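Local coordinates for Non-structural protein NS2 (Bluetongue virus, PDB 1UTY) that binds single-stranded RNA, the chain described here being the N-terminal RNA-binding domain of the longer phosphoprotein, at residues G55-V60 / A117-C122; Q32-I37 / K49-K54. One frame throughout, in Å; residues are numbered along the deposited sequence.

In the fold
The chain runs through contact 2 before contact 1 opens: strand 34-39 turns back through strand 44-48 into the loop 49-54, which folds over the start of strand 34-39 and then leads directly into strand 56-59, the first partner in contact 1. Their centres lie about 9 Å apart, on the same side of the chain's centre, and both reach one mixed sheet. The loop also touches the far strand of contact 1: the N of K54 probably bonds to the O of E118, while P51 packs against V57 and I119. Both contacts reach the second subunit as well, so the same region of the RNA-binding domain serves sheet and dimer alike.

Contact 1: G55-V60 / A117-C122; sequences GYVLNV and AEIKYC
Y56 and K120 lie side by side on one face of a parallel strand pair, and the lysine can be followed along the ring. Its CB stands 3.8 Å from CD2 of Y56; CG lies over one ring face, toward the rim; CD moves on to CE2, and CE comes beside the phenolic oxygen, 3.8 Å from OH of Y56. At the tip NZ forms a salt bridge with D70, whose OD2 also takes a hydrogen bond from the tyrosine, so one carboxylate holds the tips of both side chains. C122 comes to the same ring in its plane, SG 4.0 Å from CD2 of Y56, a sulfur-aromatic contact at the edge. Beneath these side chains strand 56-59 and residues 117-122 of strand 113-123 run parallel at the middle of the mixed sheet, their short axes 21° apart. The O of G55 receives the N of K120 at 2.7 Å in an almost straight bond, and the N of V57, the N of C122 and the N of N59 continue the pairing. On the other face V57 spreads its two methyls: CG2 meets CG2 of I119 at 3.7 Å, and CG1 reaches the edge of the Y121 ring. N59 reaches across with its amide carbon trans to the main-chain N (chi1 -179°), and ND2 meets OH of Y121 in a 2.7 Å hydrogen bond, the oxygen 20° out of the amide plane. L144 of the second subunit packs on V57 and Y121.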
loop_
_atom_site.group_PDB
_atom_site.type_symbol
_atom_site.label_atom_id
_atom_site.label_comp_id
_atom_site.label_asym_id
_atom_site.label_seq_id
_atom_site.Cartn_x
_atom_site.Cartn_y
_atom_site.Cartn_z
ATOM N N GLY A 55 9.567 -16.254 -1.524
ATOM C CA GLY A 55 8.129 -16.204 -1.725
ATOM C C GLY A 55 7.367 -15.259 -0.799
ATOM O O GLY A 55 7.868 -14.842 0.267
ATOM N N TYR A 56 6.147 -14.936 -1.213
ATOM C CA TYR A 56 5.238 -14.081 -0.447
ATOM C C TYR A 56 4.164 -14.951 0.177
ATOM O O TYR A 56 3.528 -15.743 -0.524
ATOM C CB TYR A 56 4.560 -13.035 -1.359
ATOM C CG TYR A 56 5.528 -12.088 -2.024
ATOM C CD1 TYR A 56 6.296 -12.489 -3.122
ATOM C CD2 TYR A 56 5.696 -10.796 -1.543
ATOM C CE1 TYR A 56 7.214 -11.615 -3.716
ATOM C CE2 TYR A 56 6.595 -9.925 -2.130
ATOM C CZ TYR A 56 7.342 -10.338 -3.212
ATOM O OH TYR A 56 8.211 -9.457 -3.782
ATOM N N VAL A 57 3.971 -14.824 1.483
ATOM C CA VAL A 57 2.809 -15.420 2.112
ATOM C C VAL A 57 1.760 -14.324 2.198
ATOM O O VAL A 57 1.953 -13.299 2.850
ATOM C CB VAL A 57 3.111 -16.008 3.510
ATOM C CG1 VAL A 57 1.834 -16.416 4.218
ATOM C CG2 VAL A 57 4.059 -17.190 3.402
ATOM N N LEU A 58 0.667 -14.536 1.489
ATOM C CA LEU A 58 -0.447 -13.631 1.519
ATOM C C LEU A 58 -1.539 -14.261 2.379
ATOM O O LEU A 58 -2.312 -15.112 1.924
ATOM C CB LEU A 58 -0.930 -13.354 0.096
ATOM C CG LEU A 58 -2.092 -12.366 -0.060
ATOM C CD1 LEU A 58 -1.802 -11.049 0.709
ATOM C CD2 LEU A 58 -2.383 -12.122 -1.552
ATOM N N ASN A 59 -1.549 -13.858 3.643
ATOM C CA ASN A 59 -2.552 -14.260 4.610
ATOM C C ASN A 59 -3.751 -13.337 4.398
ATOM O O ASN A 59 -3.649 -12.114 4.607
ATOM C CB ASN A 59 -1.947 -14.110 6.005
ATOM C CG ASN A 59 -2.892 -14.529 7.149
ATOM O OD1 ASN A 59 -4.071 -14.761 6.959
ATOM N ND2 ASN A 59 -2.350 -14.583 8.357
ATOM N N VAL A 60 -4.868 -13.892 3.923
ATOM C CA VAL A 60 -6.099 -13.098 3.790
ATOM C C VAL A 60 -7.261 -13.718 4.562
ATOM O O VAL A 60 -7.243 -14.913 4.819
ATOM C CB VAL A 60 -6.505 -12.816 2.296
ATOM C CG1 VAL A 60 -5.353 -12.191 1.528
ATOM C CG2 VAL A 60 -7.015 -14.050 1.600
ATOM N N ALA A 117 15.826 -19.545 4.602
ATOM C CA ALA A 117 15.194 -18.764 3.540
ATOM C C ALA A 117 14.497 -17.497 4.007
ATOM O O ALA A 117 13.990 -17.411 5.123
ATOM C CB ALA A 117 14.220 -19.633 2.749
ATOM N N GLU A 118 14.483 -16.508 3.123
ATOM C CA GLU A 118 13.695 -15.310 3.341
ATOM C C GLU A 118 12.313 -15.529 2.754
ATOM O O GLU A 118 12.180 -15.942 1.605
ATOM C CB GLU A 118 14.362 -14.100 2.706
ATOM C CG GLU A 118 14.044 -12.801 3.422
ATOM C CD GLU A 118 14.311 -11.569 2.578
ATOM O OE1 GLU A 118 15.489 -11.326 2.235
ATOM O OE2 GLU A 118 13.338 -10.854 2.257
ATOM N N ILE A 119 11.296 -15.298 3.572
ATOM C CA ILE A 119 9.913 -15.287 3.126
ATOM C C ILE A 119 9.344 -13.911 3.414
ATOM O O ILE A 119 9.669 -13.297 4.416
ATOM C CB ILE A 119 9.083 -16.361 3.846
ATOM C CG1 ILE A 119 9.814 -17.707 3.862
ATOM C CG2 ILE A 119 7.712 -16.517 3.193
ATOM C CD1 ILE A 119 9.670 -18.549 2.614
ATOM N N LYS A 120 8.482 -13.424 2.536
ATOM C CA LYS A 120 7.886 -12.120 2.748
ATOM C C LYS A 120 6.471 -12.317 3.251
ATOM O O LYS A 120 5.628 -12.864 2.531
ATOM C CB LYS A 120 7.955 -11.278 1.466
ATOM C CG LYS A 120 9.255 -11.495 0.710
ATOM C CD LYS A 120 9.818 -10.246 0.096
ATOM C CE LYS A 120 10.631 -10.625 -1.142
ATOM N NZ LYS A 120 11.549 -9.524 -1.542
ATOM N N TYR A 121 6.236 -11.921 4.505
ATOM C CA TYR A 121 4.919 -12.054 5.126
ATOM C C TYR A 121 4.022 -10.842 4.867
ATOM O O TYR A 121 4.412 -9.695 5.127
ATOM C CB TYR A 121 5.022 -12.317 6.635
ATOM C CG TYR A 121 3.666 -12.567 7.261
ATOM C CD1 TYR A 121 2.931 -13.724 6.954
ATOM C CD2 TYR A 121 3.088 -11.633 8.106
ATOM C CE1 TYR A 121 1.671 -13.943 7.501
ATOM C CE2 TYR A 121 1.830 -11.844 8.659
ATOM C CZ TYR A 121 1.130 -12.997 8.358
ATOM O OH TYR A 121 -0.122 -13.197 8.908
ATOM N N CYS A 122 2.813 -11.111 4.385
ATOM C CA CYS A 122 1.876 -10.071 3.965
ATOM C C CYS A 122 0.499 -10.394 4.518
ATOM O O CYS A 122 -0.056 -11.464 4.234
ATOM C CB CYS A 122 1.794 -9.994 2.441
ATOM S SG CYS A 122 3.381 -9.967 1.601
#

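Contact 2: Q32-I37 / K49-K54; sequences QPYCQI and KNPEPK
K49 meets three residues of 32-37 in succession, mostly through its backbone. Its N and CA lie beside the amide of Q32, where OE1 comes within 3.4 Å of CA of K49; the glutamine chain bends at chi2 (-70°) to bring the oxygen there, but the angle at the nearby N is too poor for a hydrogen bond. The carbonyl O of K49 then touches CG of P33 at 3.3 Å and approaches the Y34 ring at its edge, equally close to CE2 of Y34.

The CB of N50 points away from 32-37. Its ND2 bonds instead to the O of P51, 2.9 Å away, approaching from above the carbonyl plane, and also to the O of Q109, tying the loop to strand 97-110.

P51 supplies the apolar part of the contact. Its CD lies obliquely to the Y34 ring, 3.5 Å from CE2 of Y34, and the same CD also lies near CZ and OH of Y34. That ring leans toward the loop with CG anti to the carbonyl carbon (chi1 -52°), and its OH bonds to the O of P145 of the second subunit.

E52 faces Q36 only loosely: OE1 is 3.7 Å from NE2 of Q36, with carboxylate and amide planes 72° apart, while that NE2 is hydrogen-bonded to OD1 of N11.

Strands 34-39 and 44-48 form a beta hairpin, joined through the backbones of Y34 and V48, with 44-48 at the edge of the sheet within this chain. From that edge the loop 49-54 carries the chain past 34-39 and 10-15, where Q36, P51 and E52 all pack on F13, to strand 56-59, which lies parallel to 10-15 on its other side.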
loop_
_atom_site.group_PDB
_atom_site.type_symbol
_atom_site.label_atom_id
_atom_site.label_comp_id
_atom_site.label_asym_id
_atom_site.label_seq_id
_atom_site.Cartn_x
_atom_site.Cartn_y
_atom_site.Cartn_z
ATOM N N GLN A 32 -4.376 -28.888 1.709
ATOM C CA GLN A 32 -3.128 -28.148 1.770
ATOM C C GLN A 32 -3.382 -26.795 2.444
ATOM O O GLN A 32 -4.471 -26.237 2.309
ATOM C CB GLN A 32 -2.528 -27.959 0.365
ATOM C CG GLN A 32 -2.239 -29.252 -0.393
ATOM C CD GLN A 32 -1.072 -30.044 0.199
ATOM O OE1 GLN A 32 -0.324 -29.538 1.042
ATOM N NE2 GLN A 32 -0.930 -31.293 -0.236
ATOM N N PRO A 33 -2.411 -26.285 3.194
ATOM C CA PRO A 33 -2.566 -24.962 3.820
ATOM C C PRO A 33 -2.535 -23.805 2.806
ATOM O O PRO A 33 -3.341 -22.888 2.931
ATOM C CB PRO A 33 -1.402 -24.878 4.823
ATOM C CG PRO A 33 -0.465 -26.019 4.506
ATOM C CD PRO A 33 -1.133 -26.939 3.534
ATOM N N TYR A 34 -1.666 -23.859 1.799
ATOM C CA TYR A 34 -1.551 -22.731 0.858
ATOM C C TYR A 34 -2.097 -23.009 -0.525
ATOM O O TYR A 34 -2.152 -24.169 -0.969
ATOM C CB TYR A 34 -0.098 -22.271 0.711
ATOM C CG TYR A 34 0.559 -21.992 2.028
ATOM C CD1 TYR A 34 0.431 -20.744 2.648
ATOM C CD2 TYR A 34 1.310 -22.981 2.671
ATOM C CE1 TYR A 34 1.042 -20.491 3.897
ATOM C CE2 TYR A 34 1.912 -22.739 3.910
ATOM C CZ TYR A 34 1.783 -21.495 4.511
ATOM O OH TYR A 34 2.382 -21.279 5.733
ATOM N N CYS A 35 -2.479 -21.929 -1.211
ATOM C CA CYS A 35 -2.592 -21.986 -2.654
ATOM C C CYS A 35 -1.476 -21.174 -3.292
ATOM O O CYS A 35 -1.430 -19.941 -3.135
ATOM C CB CYS A 35 -3.956 -21.504 -3.132
ATOM S SG CYS A 35 -4.236 -21.906 -4.862
ATOM N N GLN A 36 -0.571 -21.850 -3.995
ATOM C CA GLN A 36 0.487 -21.140 -4.709
ATOM C C GLN A 36 -0.015 -20.485 -6.005
ATOM O O GLN A 36 -0.629 -21.155 -6.863
ATOM C CB GLN A 36 1.664 -22.061 -5.019
ATOM C CG GLN A 36 2.773 -21.398 -5.832
ATOM C CD GLN A 36 3.882 -22.383 -6.250
ATOM O OE1 GLN A 36 3.661 -23.592 -6.290
ATOM N NE2 GLN A 36 5.055 -21.863 -6.575
ATOM N N ILE A 37 0.260 -19.179 -6.136
ATOM C CA ILE A 37 0.109 -18.463 -7.399
ATOM C C ILE A 37 1.476 -18.029 -7.914
ATOM O O ILE A 37 2.169 -17.248 -7.278
ATOM C CB ILE A 37 -0.822 -17.239 -7.242
ATOM C CG1 ILE A 37 -2.146 -17.685 -6.614
ATOM C CG2 ILE A 37 -1.040 -16.548 -8.606
ATOM C CD1 ILE A 37 -3.042 -16.541 -6.224
ATOM N N LYS A 49 2.113 -27.343 0.465
ATOM C CA LYS A 49 2.291 -27.483 1.903
ATOM C C LYS A 49 2.997 -26.268 2.491
ATOM O O LYS A 49 2.767 -25.906 3.660
ATOM C CB LYS A 49 3.043 -28.788 2.258
ATOM C CG LYS A 49 4.369 -29.045 1.505
ATOM C CD LYS A 49 5.010 -30.404 1.874
ATOM C CE LYS A 49 4.769 -31.473 0.811
ATOM N NZ LYS A 49 5.255 -32.869 1.196
ATOM N N ASN A 50 3.864 -25.639 1.705
ATOM C CA ASN A 50 4.708 -24.583 2.254
ATOM C C ASN A 50 5.171 -23.537 1.232
ATOM O O ASN A 50 5.271 -23.825 0.039
ATOM C CB ASN A 50 5.897 -25.187 3.042
ATOM C CG ASN A 50 6.925 -25.849 2.148
ATOM O OD1 ASN A 50 6.846 -27.045 1.879
ATOM N ND2 ASN A 50 7.893 -25.072 1.678
ATOM N N PRO A 51 5.441 -22.322 1.700
ATOM C CA PRO A 51 6.025 -21.290 0.835
ATOM C C PRO A 51 7.489 -21.599 0.497
ATOM O O PRO A 51 8.190 -22.235 1.269
ATOM C CB PRO A 51 5.934 -20.020 1.684
ATOM C CG PRO A 51 5.897 -20.495 3.073
ATOM C CD PRO A 51 5.230 -21.843 3.078
ATOM N N GLU A 52 7.922 -21.134 -0.663
ATOM C CA GLU A 52 9.273 -21.350 -1.150
ATOM C C GLU A 52 10.106 -20.117 -0.824
ATOM O O GLU A 52 9.541 -19.060 -0.542
ATOM C CB GLU A 52 9.239 -21.553 -2.657
ATOM C CG GLU A 52 8.441 -22.765 -3.108
ATOM C CD GLU A 52 8.429 -22.920 -4.621
ATOM O OE1 GLU A 52 8.574 -21.893 -5.341
ATOM O OE2 GLU A 52 8.269 -24.071 -5.088
ATOM N N PRO A 53 11.436 -20.247 -0.849
ATOM C CA PRO A 53 12.335 -19.110 -0.617
ATOM C C PRO A 53 12.020 -17.922 -1.519
ATOM O O PRO A 53 11.613 -18.103 -2.662
ATOM C CB PRO A 53 13.709 -19.680 -0.956
ATOM C CG PRO A 53 13.576 -21.116 -0.656
ATOM C CD PRO A 53 12.180 -21.502 -1.060
ATOM N N LYS A 54 12.199 -16.716 -0.996
ATOM C CA LYS A 54 11.889 -15.494 -1.736
ATOM C C LYS A 54 10.392 -15.364 -2.074
ATOM O O LYS A 54 9.991 -14.471 -2.804
ATOM C CB LYS A 54 12.771 -15.385 -2.995
#